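Local structure of insect group II chitinase (Ostrinia furnacalis, 5Y2A) at residues 212-217 against 260-265. The protein probably hydrolyses internal beta-1,4 linkages of chitin, as a family 18 glycoside hydrolase domain of an insect group II chitinase. Residues are numbered along the deposited sequence; the frame is centred on the assembly and turned at random.
Sequences YVHDKD and TGLGAP. With NAG (2-acetamido-2-deoxy-beta-D-glucopyranose), chain C.
With CG turned opposite its backbone N (chi1 -169°), His214 lays its imidazole in front of Leu262, whose CG stands beside the backbone N and whose CD1 runs on anti to CA (chi2 166°) to reach the ring. The methyl sits over one face, 4.0 Å from CD1 to the centroid of the His214 ring and 22° off the ring normal. It is displaced toward the rim, where CE1 and NE2 of His214 each lie 3.8 Å from Leu262 CD1. In this CH-pi contact a nonpolar leucine methyl can rest over the imidazole without disturbing the bond in its plane: His214 ND1 accepts Lys216 N at 3.0 Å, which holds the ring's rotation from within its own loop. A type I turn runs from His214 to Asp217, closed by the backbone bond Asp217 N to His214 O. Asp217 adds a second link across it, its OD2 accepting His214 N at 2.8 Å from well above the carboxylate plane. Lys216 adds only its aliphatic part, CD standing 4.0 Å from Leu262 O, while the bent chain carries NZ back to Asp215 OD2, a salt bridge of 3.6 Å; Asp215 also pairs with Arg305. Segment 212-217 lies in the loop between TIM-barrel strand 189-192 and helix 224-233; the loop holding 260-265 connects strands 241-254 and 266-269, probably in the alpha+beta insertion of family 18 chitinases. The latter segment forms a type II turn from Gly261 to Ala264, and Gly263 occupies its third position with a positive phi, where a CB would crowd the preceding carbonyl. Ile306 and Tyr309 also touch Leu262. At the far end of 212-217, Tyr212 packs one ring face against the acetamide methyl of a glycan NAG, CD1 to NAG C8 3.4 Å, in a pocket that includes Asn225 and Asn229, while its hydroxyl hydrogen-bonds His327.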
loop_
_atom_site.group_PDB
_atom_site.type_symbol
_atom_site.label_atom_id
_atom_site.label_comp_id
_atom_site.label_asym_id
_atom_site.label_seq_id
_atom_site.Cartn_x
_atom_site.Cartn_y
_atom_site.Cartn_z
ATOM N N TYR A 212 -10.793 -4.633 27.043
ATOM C CA TYR A 212 -11.993 -4.198 27.746
ATOM C C TYR A 212 -12.226 -2.720 27.464
ATOM O O TYR A 212 -11.353 -2.025 26.941
ATOM C CB TYR A 212 -11.877 -4.448 29.261
ATOM C CG TYR A 212 -11.559 -5.890 29.600
ATOM C CD1 TYR A 212 -12.456 -6.903 29.288
ATOM C CD2 TYR A 212 -10.364 -6.236 30.212
ATOM C CE1 TYR A 212 -12.175 -8.227 29.579
ATOM C CE2 TYR A 212 -10.072 -7.556 30.515
ATOM C CZ TYR A 212 -10.984 -8.547 30.195
ATOM O OH TYR A 212 -10.701 -9.863 30.486
ATOM N N VAL A 213 -13.427 -2.245 27.817
ATOM C CA VAL A 213 -13.765 -0.835 27.646
ATOM C C VAL A 213 -12.781 0.037 28.413
ATOM O O VAL A 213 -12.381 -0.280 29.539
ATOM C CB VAL A 213 -15.212 -0.573 28.100
ATOM C CG1 VAL A 213 -15.507 0.923 28.152
ATOM C CG2 VAL A 213 -16.197 -1.266 27.179
ATOM N N HIS A 214 -12.385 1.147 27.796
ATOM C CA HIS A 214 -11.486 2.122 28.389
ATOM C C HIS A 214 -12.258 3.423 28.541
ATOM O O HIS A 214 -13.191 3.692 27.779
ATOM C CB HIS A 214 -10.236 2.310 27.502
ATOM C CG HIS A 214 -9.128 3.086 28.146
ATOM N ND1 HIS A 214 -9.127 4.463 28.225
ATOM C CD2 HIS A 214 -7.972 2.676 28.721
ATOM C CE1 HIS A 214 -8.023 4.865 28.828
ATOM N NE2 HIS A 214 -7.304 3.801 29.137
ATOM N N ASP A 215 -11.897 4.218 29.550
ATOM C CA ASP A 215 -12.670 5.431 29.810
ATOM C C ASP A 215 -12.521 6.445 28.684
ATOM O O ASP A 215 -13.427 7.256 28.459
ATOM C CB ASP A 215 -12.276 6.047 31.157
ATOM C CG ASP A 215 -10.799 6.357 31.251
ATOM O OD1 ASP A 215 -10.034 5.455 31.650
ATOM O OD2 ASP A 215 -10.401 7.498 30.927
ATOM N N LYS A 216 -11.405 6.411 27.955
ATOM C CA LYS A 216 -11.218 7.293 26.809
ATOM C C LYS A 216 -11.962 6.818 25.566
ATOM O O LYS A 216 -11.885 7.480 24.527
ATOM C CB LYS A 216 -9.724 7.435 26.490
ATOM C CG LYS A 216 -8.906 8.105 27.590
ATOM C CD LYS A 216 -8.285 9.412 27.121
ATOM C CE LYS A 216 -7.691 10.176 28.292
ATOM N NZ LYS A 216 -8.644 10.241 29.436
ATOM N N ASP A 217 -12.672 5.694 25.642
ATOM C CA ASP A 217 -13.364 5.169 24.474
ATOM C C ASP A 217 -14.553 6.046 24.106
ATOM O O ASP A 217 -15.254 6.567 24.976
ATOM C CB ASP A 217 -13.854 3.744 24.730
ATOM C CG ASP A 217 -12.743 2.719 24.638
ATOM O OD1 ASP A 217 -11.652 3.060 24.136
ATOM O OD2 ASP A 217 -12.972 1.567 25.058
ATOM N N THR A 260 1.488 12.303 24.130
ATOM C CA THR A 260 1.669 10.881 23.854
ATOM C C THR A 260 0.498 10.029 24.316
ATOM O O THR A 260 0.621 8.801 24.358
ATOM C CB THR A 260 2.957 10.367 24.508
ATOM O OG1 THR A 260 2.866 10.521 25.934
ATOM C CG2 THR A 260 4.157 11.127 23.987
ATOM N N GLY A 261 -0.628 10.627 24.679
ATOM C CA GLY A 261 -1.723 9.867 25.229
ATOM C C GLY A 261 -2.585 9.202 24.171
ATOM O O GLY A 261 -2.416 9.371 22.967
ATOM N N LEU A 262 -3.530 8.407 24.662
ATOM C CA LEU A 262 -4.547 7.833 23.795
ATOM C C LEU A 262 -5.457 8.945 23.286
ATOM O O LEU A 262 -5.768 9.887 24.020
ATOM C CB LEU A 262 -5.362 6.800 24.570
ATOM C CG LEU A 262 -4.664 5.482 24.901
ATOM C CD1 LEU A 262 -5.500 4.776 25.949
ATOM C CD2 LEU A 262 -4.439 4.602 23.667
ATOM N N GLY A 263 -5.874 8.839 22.030
ATOM C CA GLY A 263 -6.726 9.854 21.436
ATOM C C GLY A 263 -6.020 11.102 20.942
ATOM O O GLY A 263 -6.692 12.042 20.510
ATOM N N ALA A 264 -4.685 11.136 21.004
ATOM C CA ALA A 264 -3.953 12.291 20.488
ATOM C C ALA A 264 -4.093 12.355 18.972
ATOM O O ALA A 264 -3.946 11.325 18.302
ATOM C CB ALA A 264 -2.479 12.206 20.868
ATOM N N PRO A 265 -4.368 13.525 18.398
ATOM C CA PRO A 265 -4.535 13.615 16.941
ATOM C C PRO A 265 -3.269 13.228 16.188
ATOM O O PRO A 265 -2.150 13.525 16.611
ATOM C CB PRO A 265 -4.886 15.094 16.716
ATOM C CG PRO A 265 -5.478 15.526 18.009
ATOM C CD PRO A 265 -4.700 14.796 19.063
HETATM C C1 NAG C . -17.088 -8.159 29.336
HETATM C C2 NAG C . -16.979 -7.434 30.671
HETATM C C3 NAG C . -18.123 -7.851 31.598
HETATM C C4 NAG C . -19.479 -7.714 30.911
HETATM C C5 NAG C . -19.451 -8.387 29.541
HETATM C C6 NAG C . -20.709 -8.149 28.734
HETATM C C7 NAG C . -14.887 -6.701 31.722
HETATM C C8 NAG C . -13.636 -7.129 32.428
HETATM N N2 NAG C . -15.701 -7.683 31.318
HETATM O O3 NAG C . -18.057 -7.040 32.767
HETATM O O4 NAG C . -20.479 -8.417 31.643
HETATM O O5 NAG C . -18.351 -7.899 28.759
HETATM O O6 NAG C . -20.821 -6.793 28.321
HETATM O O7 NAG C . -15.143 -5.522 31.513
#